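Local coordinates for uncharacterized protein (Legionella pneumophila subsp. pneumophila str. Philadelphia 1, PDB 4EZI) that is of unknown function but adopts the alpha/beta hydrolase fold and may act on ester bonds, possibly as a triacylglycerol lipase, at residues R84-D89 / H259-I264; K233-G238 / D289-I294; H301-P306 / Y330-K335. One frame throughout, in Å; residues are numbered along the deposited sequence.

Interaction 1: R84-D89 / H259-I264; sequences RFERND and HAVDEI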
loop_
_atom_site.group_PDB
_atom_site.type_symbol
_atom_site.label_atom_id
_atom_site.label_comp_id
_atom_site.label_asym_id
_atom_site.label_seq_id
_atom_site.Cartn_x
_atom_site.Cartn_y
_atom_site.Cartn_z
ATOM N N ARG A 84 8.073 2.861 0.745
ATOM C CA ARG A 84 8.780 4.057 1.134
ATOM C C ARG A 84 9.905 3.656 2.066
ATOM O O ARG A 84 9.686 2.962 3.056
ATOM C CB ARG A 84 7.845 5.062 1.818
ATOM C CG ARG A 84 6.656 5.447 0.956
ATOM C CD ARG A 84 7.002 6.263 -0.267
ATOM N NE ARG A 84 5.850 6.385 -1.187
ATOM C CZ ARG A 84 4.775 7.145 -1.004
ATOM N NH1 ARG A 84 4.622 7.919 0.058
ATOM N NH2 ARG A 84 3.801 7.113 -1.914
ATOM N N PHE A 85 11.102 4.100 1.717
ATOM C CA PHE A 85 12.306 3.850 2.490
ATOM C C PHE A 85 12.652 5.007 3.440
ATOM O O PHE A 85 13.540 4.849 4.292
ATOM C CB PHE A 85 13.519 3.693 1.547
ATOM C CG PHE A 85 13.424 2.539 0.588
ATOM C CD1 PHE A 85 13.772 1.274 0.968
ATOM C CD2 PHE A 85 13.014 2.746 -0.708
ATOM C CE1 PHE A 85 13.680 0.226 0.047
ATOM C CE2 PHE A 85 12.947 1.701 -1.630
ATOM C CZ PHE A 85 13.267 0.458 -1.248
ATOM N N GLU A 86 12.028 6.161 3.225
ATOM C CA GLU A 86 12.240 7.379 3.990
ATOM C C GLU A 86 11.081 7.602 4.938
ATOM O O GLU A 86 9.893 7.603 4.537
ATOM C CB GLU A 86 12.354 8.568 3.057
ATOM C CG GLU A 86 13.450 8.439 2.007
ATOM C CD GLU A 86 13.385 9.516 0.945
ATOM O OE1 GLU A 86 13.151 10.692 1.294
ATOM O OE2 GLU A 86 13.586 9.182 -0.250
ATOM N N ARG A 87 11.408 7.834 6.202
ATOM C CA ARG A 87 10.404 8.017 7.253
ATOM C C ARG A 87 9.368 9.083 6.884
ATOM O O ARG A 87 8.179 8.934 7.125
ATOM C CB ARG A 87 11.089 8.396 8.594
ATOM C CG ARG A 87 10.111 8.879 9.632
ATOM C CD ARG A 87 10.746 9.056 10.980
ATOM N NE ARG A 87 11.122 7.812 11.615
ATOM C CZ ARG A 87 10.274 6.998 12.228
ATOM N NH1 ARG A 87 8.964 7.249 12.290
ATOM N NH2 ARG A 87 10.757 5.913 12.805
ATOM N N ASN A 88 9.863 10.199 6.350
ATOM C CA ASN A 88 9.023 11.358 6.134
ATOM C C ASN A 88 8.369 11.420 4.753
ATOM O O ASN A 88 7.563 12.319 4.507
ATOM C CB ASN A 88 9.798 12.645 6.438
ATOM C CG ASN A 88 10.048 12.789 7.915
ATOM O OD1 ASN A 88 9.143 13.088 8.683
ATOM N ND2 ASN A 88 11.298 12.548 8.340
ATOM N N ASP A 89 8.654 10.448 3.888
ATOM C CA ASP A 89 8.036 10.462 2.560
ATOM C C ASP A 89 6.743 9.656 2.580
ATOM O O ASP A 89 6.638 8.596 1.947
ATOM C CB ASP A 89 9.005 9.893 1.530
ATOM C CG ASP A 89 8.480 10.002 0.106
ATOM O OD1 ASP A 89 7.591 10.811 -0.173
ATOM O OD2 ASP A 89 8.976 9.217 -0.736
ATOM N N HIS A 259 17.833 7.995 4.382
ATOM C CA HIS A 259 18.545 7.919 3.106
ATOM C C HIS A 259 17.557 8.046 1.986
ATOM O O HIS A 259 16.566 7.309 1.923
ATOM C CB HIS A 259 19.311 6.593 2.972
ATOM C CG HIS A 259 20.533 6.520 3.821
ATOM N ND1 HIS A 259 20.490 6.452 5.199
ATOM C CD2 HIS A 259 21.844 6.487 3.473
ATOM C CE1 HIS A 259 21.728 6.401 5.661
ATOM N NE2 HIS A 259 22.566 6.411 4.636
ATOM N N ALA A 260 17.826 8.973 1.074
ATOM C CA ALA A 260 16.996 9.150 -0.100
ATOM C C ALA A 260 17.000 7.849 -0.919
ATOM O O ALA A 260 18.021 7.163 -1.046
ATOM C CB ALA A 260 17.479 10.320 -0.980
ATOM N N VAL A 261 15.858 7.513 -1.485
ATOM C CA VAL A 261 15.748 6.282 -2.221
ATOM C C VAL A 261 16.803 6.171 -3.359
ATOM O O VAL A 261 17.376 5.106 -3.563
ATOM C CB VAL A 261 14.311 6.033 -2.718
ATOM C CG1 VAL A 261 13.837 7.167 -3.614
ATOM C CG2 VAL A 261 14.273 4.720 -3.438
ATOM N N ASP A 262 17.120 7.245 -4.069
ATOM C CA ASP A 262 18.135 7.143 -5.121
ATOM C C ASP A 262 19.519 6.788 -4.540
ATOM O O ASP A 262 20.297 6.076 -5.180
ATOM C CB ASP A 262 18.174 8.412 -5.991
ATOM C CG ASP A 262 18.782 9.594 -5.269
ATOM O OD1 ASP A 262 18.485 9.775 -4.069
ATOM O OD2 ASP A 262 19.568 10.349 -5.886
ATOM N N GLU A 263 19.819 7.262 -3.327
ATOM C CA GLU A 263 21.082 6.932 -2.695
ATOM C C GLU A 263 21.125 5.454 -2.317
ATOM O O GLU A 263 22.153 4.794 -2.471
ATOM C CB GLU A 263 21.367 7.782 -1.445
ATOM C CG GLU A 263 22.604 7.275 -0.652
ATOM C CD GLU A 263 23.024 8.136 0.537
ATOM O OE1 GLU A 263 22.224 8.977 1.004
ATOM O OE2 GLU A 263 24.166 7.940 1.022
ATOM N N ILE A 264 19.997 4.922 -1.845
ATOM C CA ILE A 264 19.892 3.500 -1.518
ATOM C C ILE A 264 20.139 2.654 -2.750
ATOM O O ILE A 264 20.949 1.719 -2.736
ATOM C CB ILE A 264 18.517 3.181 -0.864
ATOM C CG1 ILE A 264 18.366 3.964 0.447
ATOM C CG2 ILE A 264 18.357 1.674 -0.676
ATOM C CD1 ILE A 264 16.964 3.876 1.079
HETATM O O HOH W 1 16.370 5.167 4.777
#

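Interaction 2: K233-G238 / D289-I294; sequences KSYWSG and DRNTEI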
loop_
_atom_site.group_PDB
_atom_site.type_symbol
_atom_site.label_atom_id
_atom_site.label_comp_id
_atom_site.label_asym_id
_atom_site.label_seq_id
_atom_site.Cartn_x
_atom_site.Cartn_y
_atom_site.Cartn_z
ATOM N N LYS A 233 11.070 -10.521 13.643
ATOM C CA LYS A 233 10.682 -11.936 13.852
ATOM C C LYS A 233 11.840 -12.886 14.144
ATOM O O LYS A 233 11.612 -13.987 14.627
ATOM C CB LYS A 233 9.904 -12.456 12.652
ATOM C CG LYS A 233 8.692 -11.633 12.297
ATOM C CD LYS A 233 7.669 -11.545 13.450
ATOM C CE LYS A 233 6.438 -10.712 13.082
ATOM N NZ LYS A 233 5.605 -10.431 14.290
ATOM N N SER A 234 13.072 -12.499 13.805
ATOM C CA SER A 234 14.247 -13.324 14.065
ATOM C C SER A 234 14.077 -14.776 13.608
ATOM O O SER A 234 14.427 -15.730 14.319
ATOM C CB SER A 234 14.648 -13.258 15.540
ATOM O OG SER A 234 15.977 -13.718 15.681
ATOM N N TYR A 235 13.597 -14.952 12.385
ATOM C CA TYR A 235 13.422 -16.294 11.841
ATOM C C TYR A 235 14.749 -16.979 11.510
ATOM O O TYR A 235 14.796 -18.207 11.422
ATOM C CB TYR A 235 12.530 -16.288 10.592
ATOM C CG TYR A 235 11.082 -15.909 10.814
ATOM C CD1 TYR A 235 10.354 -16.374 11.923
ATOM C CD2 TYR A 235 10.423 -15.088 9.910
ATOM C CE1 TYR A 235 8.998 -16.049 12.098
ATOM C CE2 TYR A 235 9.080 -14.736 10.086
ATOM C CZ TYR A 235 8.386 -15.211 11.189
ATOM O OH TYR A 235 7.076 -14.869 11.387
ATOM N N TRP A 236 15.808 -16.199 11.319
ATOM C CA TRP A 236 17.134 -16.723 11.029
ATOM C C TRP A 236 18.059 -16.484 12.232
ATOM O O TRP A 236 17.676 -15.821 13.200
ATOM C CB TRP A 236 17.697 -16.112 9.724
ATOM C CG TRP A 236 16.836 -16.510 8.553
ATOM C CD1 TRP A 236 16.957 -17.670 7.819
ATOM C CD2 TRP A 236 15.695 -15.824 8.027
ATOM N NE1 TRP A 236 15.965 -17.740 6.881
ATOM C CE2 TRP A 236 15.178 -16.621 6.983
ATOM C CE3 TRP A 236 15.064 -14.608 8.325
ATOM C CZ2 TRP A 236 14.067 -16.233 6.229
ATOM C CZ3 TRP A 236 13.982 -14.221 7.567
ATOM C CH2 TRP A 236 13.488 -15.035 6.540
ATOM N N SER A 237 19.269 -17.034 12.177
ATOM C CA SER A 237 20.157 -16.981 13.339
ATOM C C SER A 237 20.633 -15.567 13.615
ATOM O O SER A 237 20.887 -15.209 14.745
ATOM C CB SER A 237 21.334 -17.931 13.177
ATOM O OG SER A 237 22.057 -17.669 11.987
ATOM N N GLY A 238 20.794 -14.775 12.557
ATOM C CA GLY A 238 21.239 -13.407 12.656
ATOM C C GLY A 238 21.335 -12.811 11.261
ATOM O O GLY A 238 21.118 -13.495 10.264
ATOM N N ASP A 289 14.299 -23.068 2.456
ATOM C CA ASP A 289 14.557 -22.317 3.669
ATOM C C ASP A 289 13.708 -22.915 4.765
ATOM O O ASP A 289 12.543 -23.267 4.537
ATOM C CB ASP A 289 14.222 -20.845 3.473
ATOM C CG ASP A 289 14.563 -19.999 4.673
ATOM O OD1 ASP A 289 13.756 -19.940 5.627
ATOM O OD2 ASP A 289 15.659 -19.399 4.663
ATOM N N ARG A 290 14.279 -23.068 5.949
ATOM C CA ARG A 290 13.571 -23.696 7.062
ATOM C C ARG A 290 12.321 -22.948 7.503
ATOM O O ARG A 290 11.479 -23.512 8.200
ATOM C CB ARG A 290 14.511 -23.914 8.249
ATOM C CG ARG A 290 15.008 -22.633 8.881
ATOM C CD ARG A 290 16.100 -22.943 9.842
ATOM N NE ARG A 290 16.713 -21.786 10.499
ATOM C CZ ARG A 290 17.737 -21.077 10.014
ATOM N NH1 ARG A 290 18.188 -21.285 8.788
ATOM N NH2 ARG A 290 18.286 -20.128 10.765
ATOM N N ASN A 291 12.200 -21.689 7.085
ATOM C CA ASN A 291 11.041 -20.847 7.427
ATOM C C ASN A 291 10.007 -20.734 6.316
ATOM O O ASN A 291 9.100 -19.899 6.402
ATOM C CB ASN A 291 11.547 -19.460 7.818
ATOM C CG ASN A 291 12.475 -19.527 8.996
ATOM O OD1 ASN A 291 12.043 -19.880 10.098
ATOM N ND2 ASN A 291 13.747 -19.208 8.782
ATOM N N THR A 292 10.127 -21.572 5.292
ATOM C CA THR A 292 9.263 -21.422 4.142
ATOM C C THR A 292 7.770 -21.421 4.499
ATOM O O THR A 292 7.004 -20.631 3.945
ATOM C CB THR A 292 9.612 -22.485 3.086
ATOM O OG1 THR A 292 10.950 -22.259 2.598
ATOM C CG2 THR A 292 8.665 -22.416 1.927
ATOM N N GLU A 293 7.337 -22.286 5.412
ATOM C CA GLU A 293 5.915 -22.320 5.729
ATOM C C GLU A 293 5.385 -21.012 6.346
ATOM O O GLU A 293 4.351 -20.495 5.925
ATOM C CB GLU A 293 5.568 -23.558 6.543
ATOM C CG GLU A 293 5.695 -24.875 5.728
ATOM C CD GLU A 293 5.025 -24.837 4.338
ATOM O OE1 GLU A 293 3.868 -24.370 4.231
ATOM O OE2 GLU A 293 5.663 -25.270 3.344
ATOM N N ILE A 294 6.117 -20.436 7.293
ATOM C CA ILE A 294 5.714 -19.174 7.899
ATOM C C ILE A 294 5.822 -18.004 6.898
ATOM O O ILE A 294 5.026 -17.050 6.951
ATOM C CB ILE A 294 6.501 -18.920 9.223
ATOM C CG1 ILE A 294 5.829 -17.832 10.075
ATOM C CG2 ILE A 294 7.960 -18.625 8.950
ATOM C CD1 ILE A 294 4.442 -18.232 10.583
HETATM O O HOH W 2 13.043 -20.131 12.636
#

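Interaction 3: H301-P306 / Y330-K335; sequences HYDFKP and YHSFRK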
loop_
_atom_site.group_PDB
_atom_site.type_symbol
_atom_site.label_atom_id
_atom_site.label_comp_id
_atom_site.label_asym_id
_atom_site.label_seq_id
_atom_site.Cartn_x
_atom_site.Cartn_y
_atom_site.Cartn_z
ATOM N N HIS A 301 -2.051 -14.289 0.295
ATOM C CA HIS A 301 -3.377 -13.792 0.653
ATOM C C HIS A 301 -4.226 -13.598 -0.589
ATOM O O HIS A 301 -4.700 -12.518 -0.881
ATOM C CB HIS A 301 -3.247 -12.499 1.460
ATOM C CG HIS A 301 -2.538 -12.696 2.762
ATOM N ND1 HIS A 301 -3.196 -13.040 3.923
ATOM C CD2 HIS A 301 -1.222 -12.617 3.084
ATOM C CE1 HIS A 301 -2.317 -13.177 4.901
ATOM N NE2 HIS A 301 -1.111 -12.949 4.411
ATOM N N TYR A 302 -4.417 -14.675 -1.323
ATOM C CA TYR A 302 -5.213 -14.617 -2.527
ATOM C C TYR A 302 -6.213 -15.764 -2.578
ATOM O O TYR A 302 -6.693 -16.095 -3.655
ATOM C CB TYR A 302 -4.319 -14.586 -3.769
ATOM C CG TYR A 302 -3.282 -15.683 -3.797
ATOM C CD1 TYR A 302 -3.607 -16.929 -4.280
ATOM C CD2 TYR A 302 -1.980 -15.481 -3.317
ATOM C CE1 TYR A 302 -2.682 -17.975 -4.286
ATOM C CE2 TYR A 302 -1.045 -16.524 -3.327
ATOM C CZ TYR A 302 -1.409 -17.763 -3.811
ATOM O OH TYR A 302 -0.503 -18.815 -3.827
ATOM N N ASP A 303 -6.552 -16.306 -1.413
ATOM C CA ASP A 303 -7.463 -17.447 -1.327
ATOM C C ASP A 303 -8.492 -17.261 -0.226
ATOM O O ASP A 303 -8.640 -18.094 0.673
ATOM C CB ASP A 303 -6.656 -18.727 -1.089
ATOM C CG ASP A 303 -7.488 -19.993 -1.280
ATOM O OD1 ASP A 303 -8.462 -19.979 -2.074
ATOM O OD2 ASP A 303 -7.143 -21.014 -0.635
ATOM N N PHE A 304 -9.210 -16.150 -0.296
ATOM C CA PHE A 304 -10.330 -15.870 0.584
ATOM C C PHE A 304 -11.478 -15.357 -0.269
ATOM O O PHE A 304 -11.283 -14.903 -1.390
ATOM C CB PHE A 304 -9.965 -14.861 1.674
ATOM C CG PHE A 304 -9.590 -13.485 1.162
ATOM C CD1 PHE A 304 -8.279 -13.199 0.825
ATOM C CD2 PHE A 304 -10.553 -12.484 1.038
ATOM C CE1 PHE A 304 -7.931 -11.928 0.362
ATOM C CE2 PHE A 304 -10.203 -11.219 0.578
ATOM C CZ PHE A 304 -8.892 -10.944 0.254
ATOM N N LYS A 305 -12.693 -15.484 0.262
ATOM C CA LYS A 305 -13.871 -15.019 -0.432
ATOM C C LYS A 305 -13.967 -13.500 -0.380
ATOM O O LYS A 305 -14.079 -12.929 0.712
ATOM C CB LYS A 305 -15.125 -15.637 0.189
ATOM C CG LYS A 305 -16.419 -15.243 -0.529
ATOM C CD LYS A 305 -17.646 -15.878 0.118
ATOM C CE LYS A 305 -18.915 -15.494 -0.625
ATOM N NZ LYS A 305 -20.147 -15.798 0.176
ATOM N N PRO A 306 -13.952 -12.848 -1.552
ATOM C CA PRO A 306 -14.122 -11.390 -1.531
ATOM C C PRO A 306 -15.552 -11.033 -1.172
ATOM O O PRO A 306 -16.500 -11.725 -1.584
ATOM C CB PRO A 306 -13.835 -10.976 -2.964
ATOM C CG PRO A 306 -13.178 -12.107 -3.605
ATOM C CD PRO A 306 -13.628 -13.336 -2.901
ATOM N N TYR A 330 -6.059 -13.896 -9.570
ATOM C CA TYR A 330 -7.357 -13.742 -10.251
ATOM C C TYR A 330 -8.115 -15.077 -10.301
ATOM O O TYR A 330 -9.277 -15.173 -9.875
ATOM C CB TYR A 330 -7.143 -13.223 -11.658
ATOM C CG TYR A 330 -8.390 -13.295 -12.520
ATOM C CD1 TYR A 330 -9.432 -12.386 -12.352
ATOM C CD2 TYR A 330 -8.510 -14.268 -13.498
ATOM C CE1 TYR A 330 -10.585 -12.453 -13.142
ATOM C CE2 TYR A 330 -9.660 -14.348 -14.285
ATOM C CZ TYR A 330 -10.694 -13.450 -14.106
ATOM O OH TYR A 330 -11.833 -13.527 -14.913
ATOM N N HIS A 331 -7.448 -16.127 -10.771
ATOM C CA HIS A 331 -8.123 -17.419 -10.857
ATOM C C HIS A 331 -8.489 -17.942 -9.484
ATOM O O HIS A 331 -9.537 -18.558 -9.316
ATOM C CB HIS A 331 -7.295 -18.425 -11.641
ATOM C CG HIS A 331 -7.152 -18.056 -13.079
ATOM N ND1 HIS A 331 -8.240 -17.955 -13.926
ATOM C CD2 HIS A 331 -6.066 -17.737 -13.821
ATOM C CE1 HIS A 331 -7.823 -17.594 -15.125
ATOM N NE2 HIS A 331 -6.509 -17.448 -15.088
ATOM N N SER A 332 -7.647 -17.714 -8.498
ATOM C CA SER A 332 -7.958 -18.121 -7.145
ATOM C C SER A 332 -9.213 -17.426 -6.590
ATOM O O SER A 332 -10.105 -18.076 -6.047
ATOM C CB SER A 332 -6.731 -17.914 -6.245
ATOM O OG SER A 332 -6.973 -18.368 -4.930
ATOM N N PHE A 333 -9.287 -16.107 -6.742
ATOM C CA PHE A 333 -10.433 -15.380 -6.243
ATOM C C PHE A 333 -11.725 -15.732 -6.998
ATOM O O PHE A 333 -12.811 -15.703 -6.429
ATOM C CB PHE A 333 -10.203 -13.877 -6.346
ATOM C CG PHE A 333 -9.297 -13.308 -5.273
ATOM C CD1 PHE A 333 -9.645 -13.417 -3.936
ATOM C CD2 PHE A 333 -8.122 -12.636 -5.609
ATOM C CE1 PHE A 333 -8.854 -12.863 -2.943
ATOM C CE2 PHE A 333 -7.331 -12.073 -4.597
ATOM C CZ PHE A 333 -7.698 -12.182 -3.271
ATOM N N ARG A 334 -11.593 -16.024 -8.286
ATOM C CA ARG A 334 -12.745 -16.418 -9.102
ATOM C C ARG A 334 -13.410 -17.709 -8.637
ATOM O O ARG A 334 -14.578 -17.936 -8.981
ATOM C CB ARG A 334 -12.359 -16.534 -10.574
ATOM C CG ARG A 334 -12.093 -15.204 -11.247
ATOM C CD ARG A 334 -13.357 -14.459 -11.608
ATOM N NE ARG A 334 -14.062 -15.122 -12.700
ATOM C CZ ARG A 334 -15.104 -14.598 -13.339
ATOM N NH1 ARG A 334 -15.557 -13.389 -13.020
ATOM N NH2 ARG A 334 -15.693 -15.280 -14.304
ATOM N N LYS A 335 -12.721 -18.538 -7.839
ATOM C CA LYS A 335 -13.370 -19.719 -7.235
ATOM C C LYS A 335 -14.531 -19.311 -6.332
ATOM O O LYS A 335 -15.445 -20.097 -6.110
ATOM C CB LYS A 335 -12.398 -20.543 -6.390
ATOM C CG LYS A 335 -11.224 -21.152 -7.104
ATOM C CD LYS A 335 -10.486 -22.176 -6.213
ATOM C CE LYS A 335 -10.162 -21.700 -4.779
ATOM N NZ LYS A 335 -9.256 -20.513 -4.720
#

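Interaction 1: R84-D89 / H259-I264
Phe85 and Glu86 of a loop lie against His259, just before helix 261-267, and Val261, its first residue, with the CA atoms of Phe85 and Val261 6.3 Å apart. Glu86 carries the polar part. Its OE2 accepts a hydrogen bond from Val261 N at 3.1 Å, met from above the carboxylate plane. The N-H...O angle is 152°. Ala260 holds the N-cap position, so the acid binds an N-H of the first helical turn, where the helix dipole probably favours its negative charge. The chain of Glu86 runs extended beyond CG (chi2 170°), which carries the carboxylate across to the helix, and CG passes His259 O at 3.3 Å. Phe85 makes the apolar part. Val261 CG2 meets the ring at CD2, 3.6 Å away, and Ile264 CD1 comes within 3.5 Å of Phe85 CB. Both methyls approach the ring obliquely. A water joins the backbones, donating to Phe85 O and accepting from His259 N. Beyond the contact, Tyr224 meets the Phe85 ring, and Met255 packs on both Phe85 and Ile264. Thus an acid from a distant loop accepts the first N-H of helix 261-267, joining the loop after strand 74-80 of the alpha/beta hydrolase sheet to the inserted helices.

Interaction 2: K233-G238 / D289-I294
Trp236 NE1 donates to Asp289 OD2 at 2.8 Å, using the syn lone pair of the carboxylate. The acceptor lies near the indole plane and the bond is fairly straight, at 162°. Asn291 ND2 sits over one face of the same indole, toward its rim, and donates to Tyr235 O at 3.0 Å. That donor stands well above the carbonyl plane. Water 2 lies within hydrogen-bonding distance of both Tyr235 O and Asn291 OD1. Arg290 lays its guanidinium face against Trp236 CD1. In one of the two modelled conformers of Ile294, CG2 rests over the centre of the Tyr235 ring in a CH-pi contact, 4.1 Å from the centroid, and CG1, anti to N (chi1 -164°), reaches Tyr235 OH at 3.5 Å. Lys233 CB covers the other ring face. The second shell fixes the acid. Asp289 OD1 accepts from Asn291 N at 2.8 Å and more weakly from Asn291 ND2, so one carboxylate steadies both the turn and the amide. The charge of Arg290 is paired with Glu241. Phe280 meets the indole edge-to-face. The Asp289 carboxylate thus forms an Asx turn leading into helix 292-299, and its other oxygen holds the loop that follows helix 218-233.

Interaction 3: H301-P306 / Y330-K335
The aromatic contacts centre on Phe333, whose side chain reaches from helix 323-334 into the loop 301-306. It turns an edge to the face of Phe304 in a T-shaped pair, with ring planes at 85° and centroids 5.1 Å apart. Phe333 CE1 stands over the Phe304 ring, offset toward its rim. A chi1 of 63° tucks the Phe304 ring back over its own backbone, and it returns to Phe333 although CB points away. Apolar contacts add to this. Pro306 CG comes within 3.8 Å of Phe333 CD1, and Tyr302 CA lies 3.6 Å from Phe333 CZ. Two backbone carbonyls also meet the Phe333 ring, Tyr302 O over the centre of one face and Phe304 O at the edge.

Of the polar contacts, Ser332 OG donates to Tyr302 O at 2.6 Å, tilted from the carbonyl plane. One salt bridge closes the outer side: Lys335 NZ to Asp303 OD1 at 2.8 Å, approached from above the carboxylate plane. Bends at chi3 and chi4 fold the lysine back, and NZ also donates to Ser332 O at 2.9 Å. Tyr336 OH gives Asp303 OD1 a second partner. Leu310 and Val340 touch Phe333, while Ile176 and Glu180 of helix 170-185 touch Phe304. Helix 323-334 makes the beta-alpha-beta crossover between parallel strands 310-314 and 340-344 of the alpha/beta hydrolase sheet, and its C-terminal part packs on the loop into the first.

The three contacts are separate, and none touches another. Interactions 2 and 3 come closest, about 8 Å between nearest atoms. Helix 292-299 joins them: interaction 2 sits at its start and interaction 3 just after its end. Interactions 1 and 2 cross along the chain, their centres 27 Å apart, and both involve the helical insertion between strands 193-197 and 310-314. Interaction 3 follows both, lying across the chain centre from interaction 1, with centres 34 Å apart. A putative triad of Ser169, His351 and Asp318 fits the fold, but no contact includes its residues. A bound PEG lies about 8 Å from the Phe85 side chain.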